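PDB 5JUF: transcriptional regulator from Streptococcus thermophilus LMD-9, which probably activates competence genes as ComR, an RNPP-family quorum sensor joining a helix-turn-helix DNA-binding domain to a tetratricopeptide domain that senses a signalling peptide. Local coordinates for residues R84-P89 / D199-I204; L126-S131 / I166-F171; N161-I166 / I204-D209; D209-A214 / P247-L252. One frame throughout, in Å; residues are numbered along the deposited sequence.

Contact 1 (R84-P89 / D199-I204)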
# COMPACT_ATOMS: atom_id res chain seq x y z
N ARG A 84 4.09 8.46 -11.37
CA ARG A 84 4.57 7.76 -12.56
C ARG A 84 5.01 6.34 -12.23
O ARG A 84 4.72 5.41 -12.99
CB ARG A 84 5.73 8.53 -13.21
CG ARG A 84 6.37 7.76 -14.36
CD ARG A 84 7.24 8.67 -15.21
NE ARG A 84 8.65 8.67 -14.81
CZ ARG A 84 9.61 8.00 -15.43
NH1 ARG A 84 10.86 8.08 -15.00
NH2 ARG A 84 9.32 7.25 -16.49
N LEU A 85 5.69 6.14 -11.11
CA LEU A 85 6.21 4.80 -10.87
C LEU A 85 5.12 3.86 -10.35
O LEU A 85 5.19 2.65 -10.59
CB LEU A 85 7.41 4.86 -9.92
CG LEU A 85 7.29 5.19 -8.44
CD1 LEU A 85 6.81 3.98 -7.64
CD2 LEU A 85 8.64 5.67 -7.92
N ILE A 86 4.10 4.38 -9.66
CA ILE A 86 2.97 3.53 -9.30
C ILE A 86 2.19 3.11 -10.55
O ILE A 86 1.74 1.96 -10.65
CB ILE A 86 2.07 4.24 -8.27
CG1 ILE A 86 2.78 4.26 -6.92
CG2 ILE A 86 0.71 3.53 -8.15
CD1 ILE A 86 2.21 5.21 -5.91
N LYS A 87 2.06 4.01 -11.52
CA LYS A 87 1.38 3.66 -12.76
C LYS A 87 2.28 2.90 -13.73
O LYS A 87 1.84 2.61 -14.85
CB LYS A 87 0.81 4.92 -13.43
CG LYS A 87 -0.11 5.73 -12.51
CD LYS A 87 -0.85 6.82 -13.26
CE LYS A 87 0.06 7.99 -13.61
NZ LYS A 87 -0.72 9.14 -14.18
N PHE A 88 3.51 2.57 -13.34
CA PHE A 88 4.42 1.82 -14.20
C PHE A 88 4.24 0.32 -13.95
O PHE A 88 4.72 -0.20 -12.94
CB PHE A 88 5.87 2.23 -13.95
CG PHE A 88 6.86 1.53 -14.85
CD1 PHE A 88 6.97 1.87 -16.19
CD2 PHE A 88 7.65 0.51 -14.37
CE1 PHE A 88 7.87 1.22 -17.02
CE2 PHE A 88 8.55 -0.15 -15.20
CZ PHE A 88 8.67 0.21 -16.52
N PRO A 89 3.56 -0.41 -14.83
CA PRO A 89 3.31 -1.83 -14.56
C PRO A 89 4.51 -2.68 -14.95
O PRO A 89 5.12 -2.49 -16.01
CB PRO A 89 2.09 -2.14 -15.44
CG PRO A 89 2.27 -1.23 -16.62
CD PRO A 89 2.94 0.03 -16.09
N ASP A 199 -9.09 8.75 -9.53
CA ASP A 199 -7.67 8.82 -9.19
C ASP A 199 -7.06 7.49 -9.63
O ASP A 199 -7.19 6.48 -8.93
CB ASP A 199 -7.50 9.10 -7.70
CG ASP A 199 -6.03 9.24 -7.28
OD1 ASP A 199 -5.13 8.92 -8.08
OD2 ASP A 199 -5.79 9.65 -6.13
N ASP A 200 -6.40 7.49 -10.79
CA ASP A 200 -5.83 6.26 -11.33
C ASP A 200 -4.74 5.69 -10.43
O ASP A 200 -4.57 4.47 -10.37
CB ASP A 200 -5.25 6.50 -12.72
CG ASP A 200 -6.31 6.78 -13.76
OD1 ASP A 200 -7.48 6.41 -13.55
OD2 ASP A 200 -5.95 7.36 -14.80
N VAL A 201 -3.99 6.56 -9.75
CA VAL A 201 -2.96 6.09 -8.83
C VAL A 201 -3.60 5.34 -7.68
O VAL A 201 -3.19 4.22 -7.34
CB VAL A 201 -2.11 7.28 -8.34
CG1 VAL A 201 -1.07 6.81 -7.31
CG2 VAL A 201 -1.45 7.98 -9.53
N TYR A 202 -4.61 5.95 -7.06
CA TYR A 202 -5.33 5.28 -5.98
C TYR A 202 -5.91 3.96 -6.45
O TYR A 202 -5.77 2.92 -5.78
CB TYR A 202 -6.44 6.20 -5.47
CG TYR A 202 -7.19 5.67 -4.27
CD1 TYR A 202 -6.72 5.90 -2.98
CD2 TYR A 202 -8.38 4.94 -4.42
CE1 TYR A 202 -7.40 5.42 -1.87
CE2 TYR A 202 -9.08 4.45 -3.31
CZ TYR A 202 -8.58 4.70 -2.03
OH TYR A 202 -9.25 4.23 -0.92
N ASN A 203 -6.57 3.98 -7.61
CA ASN A 203 -7.29 2.80 -8.09
C ASN A 203 -6.34 1.65 -8.39
O ASN A 203 -6.70 0.48 -8.18
CB ASN A 203 -8.11 3.16 -9.33
CG ASN A 203 -9.25 4.11 -9.01
OD1 ASN A 203 -9.53 4.39 -7.85
ND2 ASN A 203 -9.92 4.61 -10.05
N ILE A 204 -5.15 1.94 -8.92
CA ILE A 204 -4.18 0.88 -9.20
C ILE A 204 -3.74 0.22 -7.90
O ILE A 204 -3.69 -1.01 -7.80
CB ILE A 204 -2.98 1.45 -9.98
CG1 ILE A 204 -3.39 1.72 -11.43
CG2 ILE A 204 -1.80 0.48 -9.93
CD1 ILE A 204 -2.37 2.49 -12.22
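Val201 spreads its two methyls over two consecutive residues at the end of helix 76-86. CG1, anti to the backbone N (chi1 177°), meets Ile86 CG2 at 3.8 Å and lies nearly as close to Ile86 CD1. The other methyl, Val201 CG2, rests on the aliphatic part of Lys87, 4.0 Å from its CD, with the two side chains crossing at about a right angle. Just along the helix, Ile204 CD1 meets Lys87 CG at 4.0 Å, while Ile204 CG2 comes to 3.9 Å from the carbonyl oxygen of Ile86. No hydrogen bond crosses here. Helix 76-86 comes to its end against the start of helix 200-219, so the contact ties an early helix of the tetratricopeptide region to one more than a hundred residues later. Lys87 bends at chi3, which leaves its NZ 5.6 Å from Asp200 OD2, not in contact; Asp200 OD1 bonds to Ser240. Two residues before Val201, Asp199 is the N-cap of helix 200-219: its OD1 takes a nearly straight bond of 3.2 Å from Tyr202 N, arriving from above the carboxylate plane, and a weak one from Val201 N. Past helix 76-86, Phe88 O and Pro89 O accept bonds from Lys100 and Arg96 of helix 94-111.

Contact 2 (L126-S131 / I166-F171)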
# COMPACT_ATOMS: atom_id res chain seq x y z
N LEU A 126 7.28 -0.45 -1.49
CA LEU A 126 7.31 -0.79 -2.91
C LEU A 126 8.60 -1.50 -3.28
O LEU A 126 8.59 -2.49 -4.03
CB LEU A 126 7.13 0.48 -3.74
CG LEU A 126 5.77 1.18 -3.65
CD1 LEU A 126 5.86 2.59 -4.24
CD2 LEU A 126 4.67 0.39 -4.34
N GLU A 127 9.73 -1.03 -2.75
CA GLU A 127 11.00 -1.68 -3.06
C GLU A 127 11.03 -3.11 -2.51
O GLU A 127 11.47 -4.03 -3.20
CB GLU A 127 12.15 -0.87 -2.49
CG GLU A 127 13.49 -1.52 -2.73
CD GLU A 127 14.64 -0.64 -2.29
OE1 GLU A 127 14.64 -0.20 -1.12
OE2 GLU A 127 15.54 -0.38 -3.12
N ASN A 128 10.59 -3.29 -1.26
CA ASN A 128 10.67 -4.62 -0.65
C ASN A 128 9.71 -5.60 -1.31
O ASN A 128 10.08 -6.76 -1.56
CB ASN A 128 10.39 -4.51 0.85
CG ASN A 128 11.59 -4.02 1.63
OD1 ASN A 128 12.64 -3.73 1.06
ND2 ASN A 128 11.43 -3.89 2.95
N ILE A 129 8.49 -5.16 -1.62
CA ILE A 129 7.53 -6.04 -2.28
C ILE A 129 8.03 -6.41 -3.67
O ILE A 129 8.03 -7.58 -4.05
CB ILE A 129 6.13 -5.39 -2.32
CG1 ILE A 129 5.53 -5.27 -0.92
CG2 ILE A 129 5.18 -6.19 -3.21
CD1 ILE A 129 4.18 -4.58 -0.91
N LEU A 130 8.49 -5.41 -4.44
CA LEU A 130 8.91 -5.67 -5.82
C LEU A 130 10.16 -6.53 -5.88
O LEU A 130 10.31 -7.34 -6.79
CB LEU A 130 9.17 -4.35 -6.55
CG LEU A 130 7.98 -3.67 -7.20
CD1 LEU A 130 8.41 -2.27 -7.60
CD2 LEU A 130 7.54 -4.46 -8.42
N SER A 131 11.09 -6.34 -4.94
CA SER A 131 12.29 -7.16 -4.92
C SER A 131 12.10 -8.45 -4.15
O SER A 131 13.05 -9.22 -4.02
CB SER A 131 13.46 -6.38 -4.30
OG SER A 131 13.21 -6.12 -2.93
N ILE A 166 -1.32 -1.30 3.87
CA ILE A 166 -2.15 -2.50 3.88
C ILE A 166 -1.57 -3.57 2.95
O ILE A 166 -1.60 -4.77 3.26
CB ILE A 166 -3.60 -2.14 3.52
CG1 ILE A 166 -4.27 -1.45 4.73
CG2 ILE A 166 -4.41 -3.37 3.06
CD1 ILE A 166 -5.62 -0.86 4.39
N ASP A 167 -1.04 -3.15 1.80
CA ASP A 167 -0.35 -4.09 0.91
C ASP A 167 0.85 -4.73 1.60
O ASP A 167 1.10 -5.93 1.44
CB ASP A 167 0.09 -3.36 -0.37
CG ASP A 167 0.39 -4.31 -1.55
OD1 ASP A 167 -0.01 -5.50 -1.52
OD2 ASP A 167 1.00 -3.84 -2.53
N TYR A 168 1.60 -3.96 2.40
CA TYR A 168 2.73 -4.55 3.11
C TYR A 168 2.26 -5.53 4.19
O TYR A 168 2.94 -6.52 4.46
CB TYR A 168 3.60 -3.45 3.72
CG TYR A 168 5.04 -3.85 3.98
CD1 TYR A 168 5.80 -4.43 2.99
CD2 TYR A 168 5.63 -3.60 5.21
CE1 TYR A 168 7.14 -4.77 3.20
CE2 TYR A 168 6.99 -3.93 5.45
CZ TYR A 168 7.72 -4.53 4.43
OH TYR A 168 9.05 -4.87 4.63
N TYR A 169 1.11 -5.25 4.81
CA TYR A 169 0.48 -6.21 5.72
C TYR A 169 0.14 -7.52 5.00
O TYR A 169 0.47 -8.61 5.48
CB TYR A 169 -0.76 -5.58 6.34
CG TYR A 169 -1.80 -6.55 6.90
CD1 TYR A 169 -1.50 -7.41 7.95
CD2 TYR A 169 -3.09 -6.58 6.39
CE1 TYR A 169 -2.45 -8.28 8.47
CE2 TYR A 169 -4.06 -7.45 6.91
CZ TYR A 169 -3.72 -8.30 7.95
OH TYR A 169 -4.67 -9.15 8.47
N PHE A 170 -0.47 -7.44 3.81
CA PHE A 170 -0.73 -8.66 3.04
C PHE A 170 0.57 -9.40 2.71
O PHE A 170 0.61 -10.63 2.72
CB PHE A 170 -1.51 -8.33 1.76
CG PHE A 170 -2.89 -7.80 2.01
CD1 PHE A 170 -3.61 -8.17 3.14
CD2 PHE A 170 -3.47 -6.91 1.11
CE1 PHE A 170 -4.88 -7.67 3.37
CE2 PHE A 170 -4.75 -6.42 1.34
CZ PHE A 170 -5.45 -6.80 2.47
N PHE A 171 1.64 -8.64 2.42
CA PHE A 171 2.96 -9.22 2.20
C PHE A 171 3.44 -10.02 3.42
O PHE A 171 4.06 -11.07 3.26
CB PHE A 171 3.93 -8.08 1.85
CG PHE A 171 5.31 -8.51 1.36
CD1 PHE A 171 5.47 -9.15 0.13
CD2 PHE A 171 6.45 -8.20 2.10
CE1 PHE A 171 6.73 -9.50 -0.33
CE2 PHE A 171 7.72 -8.54 1.64
CZ PHE A 171 7.86 -9.21 0.43
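Ile129 runs out between Tyr168 and Phe171, sliding past both in the opposite direction, and treats the two rings differently. Its CG1 stands over one face of the Phe171 ring, 4.2 Å from the centroid and 19° off the normal, displaced toward the rim: a CH-pi contact. The same carbon lies at the edge of the Tyr168 ring, near its plane, 4.0 Å from Tyr168 CD1. One methylene therefore serves both aromatics, because CG1 is swung beside the backbone N, anti to the carbonyl carbon (chi1 -68°). The extended second torsion then carries Ile129 CD1 beyond the rings to Asp167, where it ends 3.6 Å from OD2, an apolar methyl set against a carboxylate oxygen. The polar link is made by Asn128. Its ND2 gives Tyr168 OH a nearly straight hydrogen bond of 3.1 Å, the hydroxyl lying almost in the amide plane, while the amide itself is inclined to the tyrosine ring. Asn128 CB also comes within 4.0 Å of Tyr168 CE1, so the asparagine touches the ring as well as gripping its hydroxyl. ND2 has a further, weak partner in Ser138. Here helix 117-130 and helix 160-173 run roughly parallel, with local axes 10.6 Å apart and crossing at 33°. Helix 139-152, which comes between them in the chain, takes the Tyr168 ring edge-to-face on Tyr145, and Phe170 packs onward against helix 200-219.

Contact 3 (N161-I166 / I204-D209)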
# COMPACT_ATOMS: atom_id res chain seq x y z
N ASN A 161 -1.47 6.03 0.48
CA ASN A 161 -0.42 5.54 1.38
C ASN A 161 -0.94 4.48 2.33
O ASN A 161 -0.22 3.53 2.66
CB ASN A 161 0.17 6.72 2.16
CG ASN A 161 1.09 7.57 1.30
OD1 ASN A 161 1.41 7.20 0.17
ND2 ASN A 161 1.51 8.71 1.83
N ASP A 162 -2.16 4.66 2.85
CA ASP A 162 -2.76 3.66 3.72
C ASP A 162 -2.89 2.33 3.00
O ASP A 162 -2.65 1.27 3.58
CB ASP A 162 -4.15 4.10 4.20
CG ASP A 162 -4.13 5.30 5.12
OD1 ASP A 162 -3.07 5.57 5.74
OD2 ASP A 162 -5.18 5.97 5.23
N LEU A 163 -3.32 2.36 1.73
CA LEU A 163 -3.48 1.11 0.98
C LEU A 163 -2.15 0.43 0.74
O LEU A 163 -2.09 -0.79 0.62
CB LEU A 163 -4.20 1.38 -0.34
CG LEU A 163 -5.65 1.85 -0.24
CD1 LEU A 163 -6.22 2.11 -1.64
CD2 LEU A 163 -6.47 0.78 0.48
N LEU A 164 -1.06 1.21 0.66
CA LEU A 164 0.26 0.59 0.51
C LEU A 164 0.75 -0.01 1.82
O LEU A 164 1.39 -1.07 1.82
CB LEU A 164 1.26 1.62 -0.01
CG LEU A 164 0.97 1.96 -1.47
CD1 LEU A 164 1.80 3.14 -1.91
CD2 LEU A 164 1.24 0.72 -2.32
N VAL A 165 0.46 0.64 2.95
CA VAL A 165 0.71 -0.01 4.24
C VAL A 165 -0.07 -1.32 4.32
O VAL A 165 0.47 -2.37 4.70
CB VAL A 165 0.37 0.94 5.40
CG1 VAL A 165 0.44 0.21 6.74
CG2 VAL A 165 1.33 2.15 5.40
N ILE A 166 -1.32 -1.30 3.87
CA ILE A 166 -2.15 -2.50 3.88
C ILE A 166 -1.57 -3.57 2.95
O ILE A 166 -1.60 -4.77 3.26
CB ILE A 166 -3.60 -2.14 3.52
CG1 ILE A 166 -4.27 -1.45 4.73
CG2 ILE A 166 -4.41 -3.37 3.06
CD1 ILE A 166 -5.62 -0.86 4.39
N ILE A 204 -5.15 1.94 -8.92
CA ILE A 204 -4.18 0.88 -9.20
C ILE A 204 -3.74 0.22 -7.90
O ILE A 204 -3.69 -1.01 -7.80
CB ILE A 204 -2.98 1.45 -9.98
CG1 ILE A 204 -3.39 1.72 -11.43
CG2 ILE A 204 -1.80 0.48 -9.93
CD1 ILE A 204 -2.37 2.49 -12.22
N VAL A 205 -3.43 1.03 -6.89
CA VAL A 205 -3.01 0.47 -5.60
C VAL A 205 -4.15 -0.32 -4.98
O VAL A 205 -3.96 -1.42 -4.47
CB VAL A 205 -2.52 1.59 -4.66
CG1 VAL A 205 -2.34 1.03 -3.26
CG2 VAL A 205 -1.21 2.17 -5.18
N LEU A 206 -5.37 0.24 -5.03
CA LEU A 206 -6.55 -0.50 -4.58
C LEU A 206 -6.69 -1.82 -5.33
O LEU A 206 -6.95 -2.87 -4.72
CB LEU A 206 -7.79 0.38 -4.76
CG LEU A 206 -9.15 -0.24 -4.40
CD1 LEU A 206 -9.16 -0.66 -2.92
CD2 LEU A 206 -10.30 0.72 -4.72
N PHE A 207 -6.52 -1.80 -6.66
CA PHE A 207 -6.67 -3.03 -7.44
C PHE A 207 -5.68 -4.09 -6.98
O PHE A 207 -6.03 -5.27 -6.81
CB PHE A 207 -6.47 -2.76 -8.93
CG PHE A 207 -6.59 -4.00 -9.79
CD1 PHE A 207 -7.84 -4.42 -10.23
CD2 PHE A 207 -5.47 -4.75 -10.12
CE1 PHE A 207 -7.98 -5.56 -11.01
CE2 PHE A 207 -5.60 -5.91 -10.89
CZ PHE A 207 -6.86 -6.32 -11.32
N ASN A 208 -4.42 -3.69 -6.79
CA ASN A 208 -3.42 -4.66 -6.37
C ASN A 208 -3.73 -5.21 -4.98
O ASN A 208 -3.49 -6.39 -4.71
CB ASN A 208 -2.04 -4.01 -6.44
CG ASN A 208 -1.58 -3.80 -7.89
OD1 ASN A 208 -2.02 -4.52 -8.78
ND2 ASN A 208 -0.71 -2.83 -8.11
N ASP A 209 -4.29 -4.38 -4.09
CA ASP A 209 -4.72 -4.90 -2.80
C ASP A 209 -5.85 -5.91 -2.95
O ASP A 209 -5.89 -6.92 -2.24
CB ASP A 209 -5.15 -3.75 -1.89
CG ASP A 209 -3.97 -3.07 -1.20
OD1 ASP A 209 -2.83 -3.51 -1.40
OD2 ASP A 209 -4.20 -2.09 -0.46
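Asp209 OD2 comes to 2.7 Å from the backbone oxygen of Leu163, which sets an acid group against the neighbouring helix in a buried place. Carbons also approach Asp209 OD2: Leu163 CB lies 3.5 Å from it and Ile166 CG2 3.8 Å, the isoleucine side chain crossing the aspartate at about a right angle. Asp209 OD1 stands close to Asp167 OD1, a gathering of acids that may shift their ionisation. Toward the N-terminal ends of the two segments the packing is aliphatic and tight. Val205 CG1, placed anti to its own backbone N by chi1 of 170°, presses on Leu163 CB at 3.5 Å, shorter than a usual carbon contact. The same methyl also meets Leu164 CD2 at 3.7 Å, the valine and Leu164 crossing roughly at right angles. The CD1 branch of Leu163 crosses Leu206 obliquely and lies 3.9 Å from Leu206 CB. Leu206 and Ile166 both go on to touch Val191 of helix 181-192. The local axes of helices 160-173 and 200-219 are 9.4 Å apart and only 23° from parallel, the close packing of next-but-one helices characteristic of a tetratricopeptide superhelix.

Contact 4 (D209-A214 / P247-L252)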
# COMPACT_ATOMS: atom_id res chain seq x y z
N ASP A 209 -4.29 -4.38 -4.09
CA ASP A 209 -4.72 -4.90 -2.80
C ASP A 209 -5.85 -5.91 -2.95
O ASP A 209 -5.89 -6.92 -2.24
CB ASP A 209 -5.15 -3.75 -1.89
CG ASP A 209 -3.97 -3.07 -1.20
OD1 ASP A 209 -2.83 -3.51 -1.40
OD2 ASP A 209 -4.20 -2.09 -0.46
N LEU A 210 -6.79 -5.66 -3.87
CA LEU A 210 -7.87 -6.63 -4.08
C LEU A 210 -7.33 -7.96 -4.59
O LEU A 210 -7.80 -9.03 -4.18
CB LEU A 210 -8.93 -6.06 -5.05
CG LEU A 210 -9.72 -4.83 -4.53
CD1 LEU A 210 -10.47 -4.12 -5.65
CD2 LEU A 210 -10.68 -5.21 -3.43
N MET A 211 -6.33 -7.92 -5.48
CA MET A 211 -5.73 -9.15 -5.99
C MET A 211 -5.01 -9.90 -4.88
O MET A 211 -5.04 -11.13 -4.82
CB MET A 211 -4.74 -8.85 -7.13
CG MET A 211 -5.34 -8.26 -8.39
SD MET A 211 -6.57 -9.30 -9.20
CE MET A 211 -5.71 -10.88 -9.20
N ALA A 212 -4.33 -9.16 -3.99
CA ALA A 212 -3.69 -9.80 -2.84
C ALA A 212 -4.72 -10.46 -1.94
O ALA A 212 -4.51 -11.58 -1.45
CB ALA A 212 -2.86 -8.78 -2.06
N ILE A 213 -5.86 -9.79 -1.73
CA ILE A 213 -6.92 -10.37 -0.91
C ILE A 213 -7.44 -11.65 -1.55
O ILE A 213 -7.62 -12.68 -0.88
CB ILE A 213 -8.06 -9.35 -0.71
CG1 ILE A 213 -7.59 -8.20 0.18
CG2 ILE A 213 -9.32 -10.04 -0.19
CD1 ILE A 213 -8.51 -7.00 0.13
N ALA A 214 -7.75 -11.59 -2.84
CA ALA A 214 -8.24 -12.77 -3.54
C ALA A 214 -7.25 -13.93 -3.44
O ALA A 214 -7.65 -15.08 -3.18
CB ALA A 214 -8.52 -12.43 -5.01
N PRO A 247 -8.14 -10.04 -17.71
CA PRO A 247 -8.06 -11.51 -17.75
C PRO A 247 -7.75 -12.11 -16.39
O PRO A 247 -8.33 -13.15 -16.06
CB PRO A 247 -6.95 -11.77 -18.78
CG PRO A 247 -7.02 -10.61 -19.72
CD PRO A 247 -7.31 -9.43 -18.78
N SER A 248 -6.91 -11.47 -15.57
CA SER A 248 -6.58 -12.03 -14.26
C SER A 248 -7.80 -12.08 -13.36
O SER A 248 -7.90 -12.97 -12.50
CB SER A 248 -5.44 -11.23 -13.59
OG SER A 248 -5.87 -9.94 -13.15
N VAL A 249 -8.77 -11.18 -13.56
CA VAL A 249 -9.98 -11.22 -12.76
C VAL A 249 -10.89 -12.35 -13.21
O VAL A 249 -11.51 -13.03 -12.39
CB VAL A 249 -10.69 -9.85 -12.82
CG1 VAL A 249 -11.96 -9.87 -11.96
CG2 VAL A 249 -9.74 -8.76 -12.34
N PHE A 250 -11.01 -12.56 -14.53
CA PHE A 250 -11.75 -13.72 -15.02
C PHE A 250 -11.14 -15.02 -14.49
O PHE A 250 -11.86 -15.97 -14.17
CB PHE A 250 -11.77 -13.73 -16.55
CG PHE A 250 -12.75 -12.77 -17.15
CD1 PHE A 250 -14.01 -12.61 -16.60
CD2 PHE A 250 -12.42 -12.03 -18.28
CE1 PHE A 250 -14.92 -11.73 -17.16
CE2 PHE A 250 -13.32 -11.15 -18.84
CZ PHE A 250 -14.58 -11.00 -18.29
N VAL A 251 -9.81 -15.07 -14.39
CA VAL A 251 -9.17 -16.23 -13.77
C VAL A 251 -9.55 -16.35 -12.30
O VAL A 251 -9.72 -17.46 -11.78
CB VAL A 251 -7.64 -16.17 -13.98
CG1 VAL A 251 -6.94 -17.29 -13.20
CG2 VAL A 251 -7.29 -16.28 -15.48
N LEU A 252 -9.73 -15.22 -11.59
CA LEU A 252 -10.20 -15.32 -10.21
C LEU A 252 -11.60 -15.93 -10.14
O LEU A 252 -11.88 -16.75 -9.26
CB LEU A 252 -10.21 -13.95 -9.54
CG LEU A 252 -8.86 -13.31 -9.24
CD1 LEU A 252 -9.07 -11.93 -8.58
CD2 LEU A 252 -7.98 -14.21 -8.37
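Met211 and Leu252 bury the most surface here, and Ala214 completes a small apolar cluster. The thioether chain of Met211 leaves its helix beside the backbone N, then folds at chi2 (-60°) and again at chi3 (-47°). This double bend turns CE onto the end of Leu252, where it lies 3.6 Å from Leu252 CD1; the sulfur is hardly farther from the same methyl. The two side chains cross obliquely. Leu252 CD1 does double work, for Ala214 CB meets it at 3.6 Å too, and Leu252 CD2 comes to 3.8 Å from that same alanine carbon. Both branches of the leucine fork therefore meet the single methyl of Ala214, one turn along from Met211. Helices 200-219 and 246-260 run in nearly the same direction, at 25°, but their local axes stay 11.6 Å apart, so the long methionine is what spans much of the separation. They are next-but-one in the chain, as expected along a tetratricopeptide solenoid, with helix 226-240 coming between: Val249 packs on it through Val230, Leu234 and Ile237, and Ile213 through Val229. Val249 CG2 itself touches Met211 SD only loosely, at 4.5 Å. Ser248 OG lies 4.1 Å from Met211 CE and is hydrogen-bonded to Tyr245 O, just before the helix. From the segment 247-252, Phe250 and Val251 rest on Ala274 of helix 264-280.

Overall arrangement
Three of the contacts use helix 200-219: contact 1 takes its start, contact 3 the next turns and contact 4 those after. Contacts 1 and 3 have centres 10 Å apart and interlock, with Ile86 CG2 at 3.8 Å from Val205 CG2. Contacts 2 and 3 share Ile166 on helix 160-173, and their centres are also 10 Å apart. Contact 4 lies farther out, its centre 17 Å from those of contacts 1 and 2, yet Phe170 CZ of contact 2 reaches Ile213 CG1 at 3.4 Å. No signalling peptide is bound in this apo form; a sulfate ion, probably from the crystallisation liquor, lies about 6 Å from the Asn128 side chain in contact 2.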